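Local coordinates for Lin1840 protein (Listeria innocua serovar 6a, PDB 4ZO9), which probably hydrolyses terminal, non-reducing beta-D-glucosyl residues to release beta-D-glucose, as a member of glycosyl hydrolase family 3, at residues Gly71-Tyr76 with Leu86-Asp91; Cys22-Pro27 with Leu300-Thr305; Gln185-Val190 with Ala231-Thr236; Arg149-Thr154 with Gly407-Tyr412. The protein carries 2 engineered substitutions. All coordinates share one frame; numbering follows the deposited sequence.

Contact 1 of 4, residues Gly71-Tyr76 with Leu86-Asp91. With BGC (beta-D-glucopyranose), chain C.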
# COMPACT_ATOMS: atom_id res chain seq x y z
N GLY A 71 10.65 -26.60 -38.42
CA GLY A 71 10.74 -25.85 -39.69
C GLY A 71 11.51 -24.55 -39.56
O GLY A 71 12.18 -24.11 -40.46
N ILE A 72 11.37 -23.91 -38.40
CA ILE A 72 12.02 -22.67 -38.13
C ILE A 72 13.50 -22.91 -37.96
O ILE A 72 14.30 -22.19 -38.54
CB ILE A 72 11.44 -22.01 -36.86
CG1 ILE A 72 10.10 -21.34 -37.18
CG2 ILE A 72 12.44 -21.03 -36.29
CD1 ILE A 72 9.35 -20.95 -35.93
N GLN A 73 13.84 -23.92 -37.14
CA GLN A 73 15.23 -24.27 -36.84
C GLN A 73 15.99 -24.75 -38.11
O GLN A 73 17.17 -24.43 -38.32
CB GLN A 73 15.24 -25.39 -35.80
CG GLN A 73 16.62 -25.77 -35.28
CD GLN A 73 17.23 -24.73 -34.34
OE1 GLN A 73 17.47 -23.59 -34.76
NE2 GLN A 73 17.46 -25.10 -33.08
N GLU A 74 15.29 -25.51 -38.93
CA GLU A 74 15.84 -26.09 -40.15
C GLU A 74 16.15 -25.03 -41.17
O GLU A 74 17.24 -25.02 -41.73
CB GLU A 74 14.86 -27.11 -40.75
CG GLU A 74 15.54 -28.08 -41.71
CD GLU A 74 14.62 -29.18 -42.19
OE1 GLU A 74 13.45 -29.26 -41.72
OE2 GLU A 74 15.09 -29.96 -43.05
N ALA A 75 15.22 -24.12 -41.40
CA ALA A 75 15.47 -23.02 -42.31
C ALA A 75 16.56 -22.09 -41.75
O ALA A 75 17.45 -21.70 -42.46
CB ALA A 75 14.20 -22.27 -42.64
N TYR A 76 16.53 -21.81 -40.46
CA TYR A 76 17.56 -20.96 -39.81
C TYR A 76 19.00 -21.54 -39.93
O TYR A 76 19.95 -20.78 -40.19
CB TYR A 76 17.18 -20.70 -38.33
CG TYR A 76 18.09 -19.77 -37.57
CD1 TYR A 76 19.32 -20.21 -37.09
CD2 TYR A 76 17.70 -18.49 -37.25
CE1 TYR A 76 20.15 -19.37 -36.33
CE2 TYR A 76 18.52 -17.64 -36.49
CZ TYR A 76 19.74 -18.08 -36.02
OH TYR A 76 20.54 -17.20 -35.27
N LEU A 86 18.94 -21.86 -32.82
CA LEU A 86 18.03 -21.04 -31.98
C LEU A 86 17.68 -21.77 -30.73
O LEU A 86 17.56 -23.00 -30.75
CB LEU A 86 16.71 -20.77 -32.69
CG LEU A 86 16.88 -19.91 -33.92
CD1 LEU A 86 15.79 -20.20 -34.93
CD2 LEU A 86 16.94 -18.46 -33.50
N VAL A 87 17.51 -21.01 -29.65
CA VAL A 87 16.88 -21.54 -28.43
C VAL A 87 15.39 -21.10 -28.44
O VAL A 87 15.07 -19.92 -28.73
CB VAL A 87 17.63 -21.15 -27.13
CG1 VAL A 87 17.74 -19.66 -26.99
CG2 VAL A 87 16.96 -21.78 -25.93
N PHE A 88 14.50 -22.10 -28.25
CA PHE A 88 13.05 -21.94 -28.15
C PHE A 88 12.54 -21.88 -26.72
O PHE A 88 12.75 -22.80 -25.92
CB PHE A 88 12.37 -23.08 -28.85
CG PHE A 88 12.52 -23.00 -30.34
CD1 PHE A 88 13.76 -23.25 -30.93
CD2 PHE A 88 11.48 -22.66 -31.13
CE1 PHE A 88 13.91 -23.15 -32.30
CE2 PHE A 88 11.62 -22.57 -32.52
CZ PHE A 88 12.84 -22.80 -33.09
N MET A 89 11.85 -20.78 -26.42
CA MET A 89 11.31 -20.54 -25.05
C MET A 89 9.79 -20.41 -25.04
O MET A 89 9.16 -20.05 -26.07
CB MET A 89 11.98 -19.30 -24.44
CG MET A 89 13.50 -19.24 -24.60
SD MET A 89 14.20 -18.12 -23.36
CE MET A 89 15.86 -18.05 -24.02
N ALA A 90 9.17 -20.77 -23.91
CA ALA A 90 7.71 -20.63 -23.81
C ALA A 90 7.19 -20.45 -22.38
O ALA A 90 7.83 -20.82 -21.42
CB ALA A 90 7.04 -21.84 -24.42
N ASP A 91 5.97 -19.99 -22.29
CA ASP A 91 5.22 -19.93 -21.03
C ASP A 91 4.51 -21.28 -20.70
O ASP A 91 3.43 -21.55 -21.21
CB ASP A 91 4.20 -18.79 -21.11
CG ASP A 91 4.87 -17.41 -21.13
OD1 ASP A 91 5.56 -17.11 -20.16
OD2 ASP A 91 4.67 -16.62 -22.06
C2 BGC C . 4.64 -11.82 -19.34
C3 BGC C . 5.76 -12.71 -18.79
C4 BGC C . 6.04 -13.75 -19.84
C5 BGC C . 6.84 -13.08 -20.97
C6 BGC C . 6.90 -13.99 -22.19
C1 BGC C . 5.01 -11.30 -20.76
O2 BGC C . 4.37 -10.73 -18.45
O3 BGC C . 5.38 -13.34 -17.57
O4 BGC C . 6.77 -14.78 -19.27
O5 BGC C . 6.31 -11.71 -21.27
O6 BGC C . 5.57 -14.05 -22.71
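Gln73 and Leu86 are joined by two hydrogen bonds, because the side-chain amide of Gln73 reads both polar backbone atoms of Leu86. From CB the Gln73 chain leaves with CG anti to the backbone N (chi1 -174°), then bends at CG so that the amide swings round to the strand. CD lies 3.7 Å from Leu86 N. OE1 accepts from Leu86 N at 3.0 Å, in the carbonyl plane and on a lone pair, while NE2 donates to Leu86 O at 3.1 Å with an N-H...O angle of 150°. This pairing fixes the amide's rotation, and NE2 has a second acceptor in Pro345 O. Leu86 itself reaches over one face of the Tyr76 ring: its CG stands 3.7 Å from the ring centroid, 8° off the normal, a CH-pi contact. Ile72 CG2 touches Leu86 CD1 and, at the ring edge, Phe88 CZ, each at 3.7 Å. Just past the end of strand 87-90, Asp91 OD1 accepts a hydrogen bond from O4 of the bound glucose. The contact lies within the beta-alpha-beta unit made by strand 59-61, helix 66-79 and strand 87-90, with Leu86 and Phe88 also packing on Val60 of the adjacent strand.

Contact 2 of 4, residues Cys22-Pro27 with Leu300-Thr305. With BGC (beta-D-glucopyranose), chain C.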
# COMPACT_ATOMS: atom_id res chain seq x y z
N CYS A 22 21.51 -11.40 -29.25
CA CYS A 22 20.83 -10.85 -28.09
C CYS A 22 19.36 -10.44 -28.32
O CYS A 22 18.78 -9.73 -27.48
CB CYS A 22 21.64 -9.69 -27.49
SG CYS A 22 23.30 -10.13 -26.95
N LEU A 23 18.74 -10.94 -29.40
CA LEU A 23 17.37 -10.59 -29.77
C LEU A 23 16.52 -11.83 -29.76
O LEU A 23 16.97 -12.85 -30.25
CB LEU A 23 17.32 -9.98 -31.13
CG LEU A 23 15.94 -9.62 -31.68
CD1 LEU A 23 15.28 -8.44 -30.98
CD2 LEU A 23 16.08 -9.33 -33.18
N GLN A 24 15.32 -11.74 -29.17
CA GLN A 24 14.31 -12.85 -29.26
C GLN A 24 13.08 -12.39 -30.02
O GLN A 24 12.59 -11.29 -29.82
CB GLN A 24 13.89 -13.36 -27.86
CG GLN A 24 12.92 -14.55 -27.74
CD GLN A 24 12.65 -14.83 -26.26
OE1 GLN A 24 11.98 -14.03 -25.58
NE2 GLN A 24 13.17 -15.97 -25.73
N LEU A 25 12.56 -13.28 -30.86
CA LEU A 25 11.44 -12.92 -31.73
C LEU A 25 10.39 -13.98 -31.75
O LEU A 25 10.64 -15.14 -31.48
CB LEU A 25 11.91 -12.66 -33.14
CG LEU A 25 13.02 -11.66 -33.37
CD1 LEU A 25 13.41 -11.68 -34.85
CD2 LEU A 25 12.57 -10.26 -32.97
N SER A 26 9.18 -13.55 -32.07
CA SER A 26 8.04 -14.44 -32.14
C SER A 26 8.30 -15.34 -33.31
O SER A 26 9.10 -14.95 -34.16
CB SER A 26 6.78 -13.65 -32.41
OG SER A 26 6.35 -13.09 -31.20
N PRO A 27 7.62 -16.51 -33.38
CA PRO A 27 8.03 -17.51 -34.40
C PRO A 27 7.72 -17.11 -35.85
O PRO A 27 8.40 -17.56 -36.83
CB PRO A 27 7.22 -18.76 -34.02
CG PRO A 27 6.04 -18.22 -33.23
CD PRO A 27 6.59 -17.05 -32.47
N LEU A 300 19.33 -10.58 -23.25
CA LEU A 300 18.38 -11.07 -24.27
C LEU A 300 17.14 -10.18 -24.24
O LEU A 300 16.41 -10.15 -23.25
CB LEU A 300 18.06 -12.57 -24.06
CG LEU A 300 17.22 -13.20 -25.17
CD1 LEU A 300 17.73 -13.01 -26.61
CD2 LEU A 300 16.95 -14.67 -24.95
N GLU A 301 16.96 -9.40 -25.30
CA GLU A 301 15.88 -8.44 -25.39
C GLU A 301 14.66 -9.13 -26.01
O GLU A 301 14.72 -9.53 -27.15
CB GLU A 301 16.31 -7.25 -26.26
CG GLU A 301 15.22 -6.15 -26.30
CD GLU A 301 15.64 -4.88 -27.01
OE1 GLU A 301 16.78 -4.80 -27.55
OE2 GLU A 301 14.79 -3.99 -27.03
N MET A 302 13.57 -9.25 -25.24
CA MET A 302 12.38 -9.93 -25.72
C MET A 302 11.49 -9.04 -26.58
O MET A 302 10.78 -8.15 -26.05
CB MET A 302 11.57 -10.50 -24.56
CG MET A 302 10.30 -11.25 -24.96
SD MET A 302 9.34 -11.81 -23.55
CE MET A 302 10.34 -13.13 -22.92
N MET A 303 11.53 -9.27 -27.91
CA MET A 303 10.62 -8.64 -28.89
C MET A 303 10.62 -7.10 -29.02
O MET A 303 9.69 -6.52 -29.51
CB MET A 303 9.21 -9.13 -28.66
CG MET A 303 8.86 -10.38 -29.44
SD MET A 303 9.02 -10.20 -31.24
CE MET A 303 7.44 -9.49 -31.67
N THR A 304 11.70 -6.43 -28.59
CA THR A 304 11.90 -5.02 -29.00
C THR A 304 13.28 -4.90 -29.65
O THR A 304 14.03 -5.85 -29.65
CB THR A 304 11.73 -4.00 -27.84
OG1 THR A 304 12.35 -4.48 -26.66
CG2 THR A 304 10.25 -3.77 -27.57
N THR A 305 13.62 -3.73 -30.17
CA THR A 305 14.72 -3.62 -31.07
C THR A 305 15.80 -2.67 -30.60
O THR A 305 16.58 -2.20 -31.43
CB THR A 305 14.22 -3.05 -32.39
OG1 THR A 305 13.60 -1.82 -32.10
CG2 THR A 305 13.20 -3.94 -33.01
C2 BGC C . 4.64 -11.82 -19.34
C3 BGC C . 5.76 -12.71 -18.79
C4 BGC C . 6.04 -13.75 -19.84
C5 BGC C . 6.84 -13.08 -20.97
C6 BGC C . 6.90 -13.99 -22.19
C1 BGC C . 5.01 -11.30 -20.76
O2 BGC C . 4.37 -10.73 -18.45
O3 BGC C . 5.38 -13.34 -17.57
O4 BGC C . 6.77 -14.78 -19.27
O5 BGC C . 6.31 -11.71 -21.27
O6 BGC C . 5.57 -14.05 -22.71
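Leu23 pairs with Glu301 and Gln24 with Met302 in parallel register, and three backbone hydrogen bonds define the tight part of the contact. Glu301 N donates to Cys22 O at 2.9 Å, almost straight at 177°; Gln24 N returns a bond to Glu301 O at 3.1 Å, and Met303 N reaches Gln24 O at 3.0 Å. Leu300 CD1 presses on the same ladder, 3.5 Å from Cys22 C. On the face carrying Gln24 and Met302, the two side chains lie alongside each other and point the same way. Gln24 is extended to CD (chi2 -179°), and the turn of its amide sets OE1 3.3 Å from Met302 CE; buried OE1 has no polar partner in the model, whereas NE2 is bonded to Ser59 OG. These are the first and eighth strands of the parallel sheet in the family 3 N-terminal domain, so their pairing is consistent with closure of its TIM-type barrel. Beyond the ladder the grip is looser. Met303, folded back by bends at chi2 and chi3, receives only a weak bond from Ser26 N at SD, and Leu25 CD2 meets that sulfur at 3.9 Å. Past it, partly exposed Thr304 turns its CB away from strand 23-25, although its backbone O still approaches Leu23 CD1. Thr304 OG1 lies very close to Glu301 OE2, which accepts from Cys306 N. Toward the sugar, Met302 SD lies 3.5 Å from C6 of the bound glucose.

Contact 3 of 4, residues Gln185-Val190 with Ala231-Thr236. With BGC (beta-D-glucopyranose), chain C.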
# COMPACT_ATOMS: atom_id res chain seq x y z
N GLN A 185 13.42 -33.15 -19.82
CA GLN A 185 13.48 -32.01 -18.87
C GLN A 185 13.82 -30.78 -19.68
O GLN A 185 14.28 -30.92 -20.75
CB GLN A 185 14.62 -32.19 -17.87
CG GLN A 185 14.64 -33.52 -17.16
CD GLN A 185 13.46 -33.75 -16.26
OE1 GLN A 185 13.20 -34.86 -15.92
NE2 GLN A 185 12.73 -32.69 -15.89
N MET A 186 13.64 -29.59 -19.10
CA MET A 186 13.89 -28.31 -19.79
C MET A 186 14.42 -27.27 -18.83
O MET A 186 14.36 -27.46 -17.63
CB MET A 186 12.60 -27.78 -20.43
CG MET A 186 11.54 -27.29 -19.45
SD MET A 186 9.89 -27.21 -20.15
CE MET A 186 10.10 -26.24 -21.62
N ALA A 187 14.95 -26.18 -19.37
CA ALA A 187 15.48 -25.10 -18.55
C ALA A 187 14.31 -24.30 -17.97
O ALA A 187 13.27 -24.09 -18.60
CB ALA A 187 16.42 -24.19 -19.34
N ALA A 188 14.50 -23.88 -16.73
CA ALA A 188 13.56 -23.04 -16.03
C ALA A 188 14.13 -21.65 -16.01
O ALA A 188 15.37 -21.47 -16.00
CB ALA A 188 13.33 -23.53 -14.60
N CYS A 189 13.21 -20.69 -16.04
CA CYS A 189 13.47 -19.27 -15.96
C CYS A 189 12.67 -18.66 -14.82
O CYS A 189 11.44 -18.48 -14.91
CB CYS A 189 13.03 -18.58 -17.23
SG CYS A 189 13.43 -16.82 -17.27
N VAL A 190 13.37 -18.33 -13.76
CA VAL A 190 12.78 -17.60 -12.61
C VAL A 190 12.25 -16.23 -13.05
O VAL A 190 12.90 -15.55 -13.85
CB VAL A 190 13.88 -17.47 -11.50
CG1 VAL A 190 13.45 -16.55 -10.36
CG2 VAL A 190 14.18 -18.84 -10.91
N ALA A 231 18.28 -22.91 -11.20
CA ALA A 231 17.48 -22.32 -12.27
C ALA A 231 18.39 -21.72 -13.34
O ALA A 231 19.29 -20.97 -13.04
CB ALA A 231 16.51 -21.28 -11.72
N LYS A 232 18.16 -22.07 -14.61
CA LYS A 232 19.10 -21.69 -15.64
C LYS A 232 19.01 -20.26 -16.08
O LYS A 232 20.05 -19.66 -16.36
CB LYS A 232 18.99 -22.60 -16.87
CG LYS A 232 19.61 -23.94 -16.61
CD LYS A 232 21.12 -23.80 -16.68
CE LYS A 232 21.79 -25.15 -16.55
NZ LYS A 232 23.22 -24.82 -16.50
N LEU A 233 17.79 -19.73 -16.18
CA LEU A 233 17.59 -18.31 -16.56
C LEU A 233 16.85 -17.49 -15.47
O LEU A 233 16.17 -18.04 -14.63
CB LEU A 233 16.77 -18.20 -17.85
CG LEU A 233 17.36 -18.83 -19.11
CD1 LEU A 233 17.20 -20.35 -19.09
CD2 LEU A 233 16.72 -18.22 -20.34
N VAL A 234 16.95 -16.18 -15.56
CA VAL A 234 16.15 -15.24 -14.79
C VAL A 234 15.53 -14.22 -15.72
O VAL A 234 16.18 -13.77 -16.64
CB VAL A 234 17.00 -14.50 -13.72
CG1 VAL A 234 16.19 -13.47 -12.94
CG2 VAL A 234 17.61 -15.51 -12.75
N MET A 235 14.29 -13.84 -15.46
CA MET A 235 13.62 -12.77 -16.28
C MET A 235 13.45 -11.47 -15.45
O MET A 235 13.13 -11.54 -14.25
CB MET A 235 12.28 -13.28 -16.86
CG MET A 235 11.53 -12.25 -17.70
SD MET A 235 9.82 -12.70 -18.07
CE MET A 235 10.13 -14.12 -19.16
N THR A 236 13.67 -10.30 -16.07
CA THR A 236 13.55 -9.03 -15.38
C THR A 236 12.07 -8.74 -15.16
O THR A 236 11.19 -9.35 -15.85
CB THR A 236 14.14 -7.85 -16.18
OG1 THR A 236 13.33 -7.62 -17.36
CG2 THR A 236 15.58 -8.09 -16.60
C2 BGC C . 4.64 -11.82 -19.34
C3 BGC C . 5.76 -12.71 -18.79
C4 BGC C . 6.04 -13.75 -19.84
C5 BGC C . 6.84 -13.08 -20.97
C6 BGC C . 6.90 -13.99 -22.19
C1 BGC C . 5.01 -11.30 -20.76
O2 BGC C . 4.37 -10.73 -18.45
O3 BGC C . 5.38 -13.34 -17.57
O4 BGC C . 6.77 -14.78 -19.27
O5 BGC C . 6.31 -11.71 -21.27
O6 BGC C . 5.57 -14.05 -22.71
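The sulfur of Cys189 is turned opposite its main-chain nitrogen (chi1 -175°), which carries it to Leu233 and Met235; Val190, whose CG2 lies beside the backbone N, sends that methyl to Ala231, a residue just before the second strand. Strands 187-193 and 233-236 are parallel neighbours in the sheet of the TIM-type barrel, and their short segments are inclined at 32°. Cys189 pairs with Leu233 and Val190 with Val234 in register. Ala188 O takes Leu233 N at 3.0 Å, together with a weak second bond from Lys232 N. Val190 N donates to Leu233 O and Met235 N to Val190 O at 2.7 Å. On the Cys189 face, SG lies 3.7 Å from Leu233 CB, and Leu233 CD1 packs against Ala187 CB. Lys232 leads off from this packing to a salt bridge with Asp338. The opposite face, bearing Val190 and Val234, is met by helix 221-228 through Tyr223, Ala226 and Ile227. Here the fit is closest between Val190 CG2 and Ala231 CB, which at 3.5 Å are tighter than usual for two carbons. Met235, bent at chi3, places CE 3.4 Å from O4 of the glucose.

Contact 4 of 4, residues Arg149-Thr154 with Gly407-Tyr412. With BGC (beta-D-glucopyranose), chain C.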
# COMPACT_ATOMS: atom_id res chain seq x y z
N ARG A 149 -2.12 -10.94 -11.30
CA ARG A 149 -1.06 -11.94 -11.38
C ARG A 149 -0.85 -12.72 -10.08
O ARG A 149 0.05 -13.54 -10.03
CB ARG A 149 0.23 -11.38 -11.90
CG ARG A 149 -0.02 -10.53 -13.08
CD ARG A 149 1.24 -10.19 -13.82
NE ARG A 149 1.73 -11.37 -14.51
CZ ARG A 149 2.65 -11.39 -15.46
NH1 ARG A 149 3.17 -10.27 -15.93
NH2 ARG A 149 2.97 -12.57 -16.00
N VAL A 150 -1.68 -12.53 -9.05
CA VAL A 150 -1.62 -13.45 -7.88
C VAL A 150 -1.80 -14.90 -8.22
O VAL A 150 -1.35 -15.80 -7.50
CB VAL A 150 -2.65 -13.07 -6.78
CG1 VAL A 150 -2.27 -11.72 -6.16
CG2 VAL A 150 -4.07 -13.03 -7.31
N MET A 151 -2.54 -15.16 -9.29
CA MET A 151 -2.78 -16.55 -9.74
C MET A 151 -1.52 -17.32 -10.06
O MET A 151 -1.52 -18.52 -10.02
CB MET A 151 -3.67 -16.56 -10.98
CG MET A 151 -3.09 -15.83 -12.18
SD MET A 151 -3.28 -16.75 -13.73
CE MET A 151 -2.40 -18.23 -13.24
N GLU A 152 -0.45 -16.61 -10.38
CA GLU A 152 0.86 -17.19 -10.84
C GLU A 152 1.85 -17.40 -9.67
O GLU A 152 2.83 -18.09 -9.77
CB GLU A 152 1.49 -16.21 -11.83
CG GLU A 152 0.83 -16.03 -13.18
CD GLU A 152 1.34 -14.76 -13.86
OE1 GLU A 152 2.54 -14.78 -14.23
OE2 GLU A 152 0.56 -13.75 -14.04
N SER A 153 1.55 -16.79 -8.54
CA SER A 153 2.37 -16.90 -7.35
C SER A 153 1.79 -18.02 -6.53
O SER A 153 0.60 -18.42 -6.74
CB SER A 153 2.29 -15.60 -6.57
OG SER A 153 3.04 -15.63 -5.35
N THR A 154 2.63 -18.52 -5.62
CA THR A 154 2.18 -19.49 -4.63
C THR A 154 1.73 -18.79 -3.37
O THR A 154 1.30 -19.46 -2.45
CB THR A 154 3.17 -20.67 -4.32
OG1 THR A 154 4.42 -20.18 -3.81
CG2 THR A 154 3.36 -21.55 -5.54
N GLY A 407 -7.83 -22.02 -16.17
CA GLY A 407 -7.10 -20.98 -15.48
C GLY A 407 -6.49 -19.97 -16.41
O GLY A 407 -6.39 -20.20 -17.61
N GLY A 408 -6.08 -18.84 -15.86
CA GLY A 408 -5.19 -17.94 -16.62
C GLY A 408 -3.82 -18.60 -16.90
O GLY A 408 -3.44 -19.65 -16.31
N TRP A 409 -3.08 -17.99 -17.83
CA TRP A 409 -1.75 -18.43 -18.18
C TRP A 409 -1.79 -19.91 -18.58
O TRP A 409 -1.02 -20.74 -18.14
CB TRP A 409 -0.75 -18.08 -17.07
CG TRP A 409 -0.22 -16.68 -17.22
CD1 TRP A 409 -0.40 -15.64 -16.34
CD2 TRP A 409 0.53 -16.14 -18.33
NE1 TRP A 409 0.19 -14.53 -16.83
CE2 TRP A 409 0.76 -14.79 -18.06
CE3 TRP A 409 1.06 -16.69 -19.53
CZ2 TRP A 409 1.53 -13.95 -18.90
CZ3 TRP A 409 1.78 -15.86 -20.42
CH2 TRP A 409 2.02 -14.51 -20.10
N ASN A 410 -2.77 -20.20 -19.42
CA ASN A 410 -2.93 -21.48 -20.09
C ASN A 410 -2.71 -21.24 -21.56
O ASN A 410 -3.63 -21.00 -22.28
CB ASN A 410 -4.32 -22.06 -19.85
CG ASN A 410 -4.62 -23.23 -20.78
OD1 ASN A 410 -3.74 -23.99 -21.14
ND2 ASN A 410 -5.86 -23.36 -21.18
N VAL A 411 -1.47 -21.27 -22.00
CA VAL A 411 -1.16 -20.80 -23.30
C VAL A 411 -1.40 -21.89 -24.34
O VAL A 411 -1.69 -21.57 -25.44
CB VAL A 411 0.27 -20.26 -23.38
CG1 VAL A 411 0.58 -19.83 -24.79
CG2 VAL A 411 0.38 -19.03 -22.41
N TYR A 412 -1.33 -23.16 -23.95
CA TYR A 412 -1.37 -24.28 -24.89
C TYR A 412 -2.52 -25.27 -24.67
O TYR A 412 -2.85 -26.04 -25.57
CB TYR A 412 -0.00 -24.98 -24.86
CG TYR A 412 1.13 -24.10 -25.38
CD1 TYR A 412 1.39 -24.00 -26.75
CD2 TYR A 412 1.93 -23.35 -24.51
CE1 TYR A 412 2.39 -23.17 -27.23
CE2 TYR A 412 2.94 -22.52 -24.96
CZ TYR A 412 3.18 -22.45 -26.33
OH TYR A 412 4.18 -21.64 -26.86
C2 BGC C . 4.64 -11.82 -19.34
C3 BGC C . 5.76 -12.71 -18.79
C4 BGC C . 6.04 -13.75 -19.84
C5 BGC C . 6.84 -13.08 -20.97
C6 BGC C . 6.90 -13.99 -22.19
C1 BGC C . 5.01 -11.30 -20.76
O2 BGC C . 4.37 -10.73 -18.45
O3 BGC C . 5.38 -13.34 -17.57
O4 BGC C . 6.77 -14.78 -19.27
O5 BGC C . 6.31 -11.71 -21.27
O6 BGC C . 5.57 -14.05 -22.71
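The glucose-binding pocket lies between the N-terminal and C-terminal family 3 domains, and here one loop from each meets at the sugar through Arg149, Glu152 and Trp409. Arg149 bends at chi3 (72°) and presents its guanidinium to both Glu152 and the sugar. Side-on, NE donates to Glu152 OE2 at 2.7 Å with an angle of 171°, and NH2 donates to Glu152 OE1, which offers its syn lone pair. This two-point salt bridge fixes the turn of the guanidinium, leaving NH1 to bond glucose O2 at 2.8 Å while NH2 bonds O3 at 3.0 Å. Glu152 is thus a second-shell residue that positions a first-shell one. Its carboxylate also comes obliquely to the NE1 end of the indole, the two planes 56° apart, with OE2 2.9 Å from Trp409 NE1. Further along that indole, Trp409 CZ2 comes within 3.8 Å of glucose C2. Met151 meets both Trp409 and Gly408: SD sits near the plane of the indole, 4.0 Å from Trp409 CD1, a Met-aromatic contact at the ring edge, and CE lies 3.5 Å from Gly408 O. The first loop falls between strand 133-134 and helix 158-173, with Arg149 and Glu152 against His192 of strand 187-193; the second joins strand 393-397 to helix 421-426.

Overall arrangement
From the N terminus, strand 23-25 opens the long loop that contact 2 closes at 300-305, and both contact 1 and contact 3 fall within it. Contact 1 closes a short loop at 86-91 before the longer one of contact 3 runs from 185-190 to 231-236. Contact 4 starts at 149-154, inside the span of contact 2, and ends at 407-412 beyond it, so those two cross; contact 3 lies within the span of contact 4. Contacts 1, 2 and 3 reach one parallel sheet, and Met89 touches Gln24 and Leu233. Contact 4 ties that barrel to the C-terminal domain, and all four touch the same glucose.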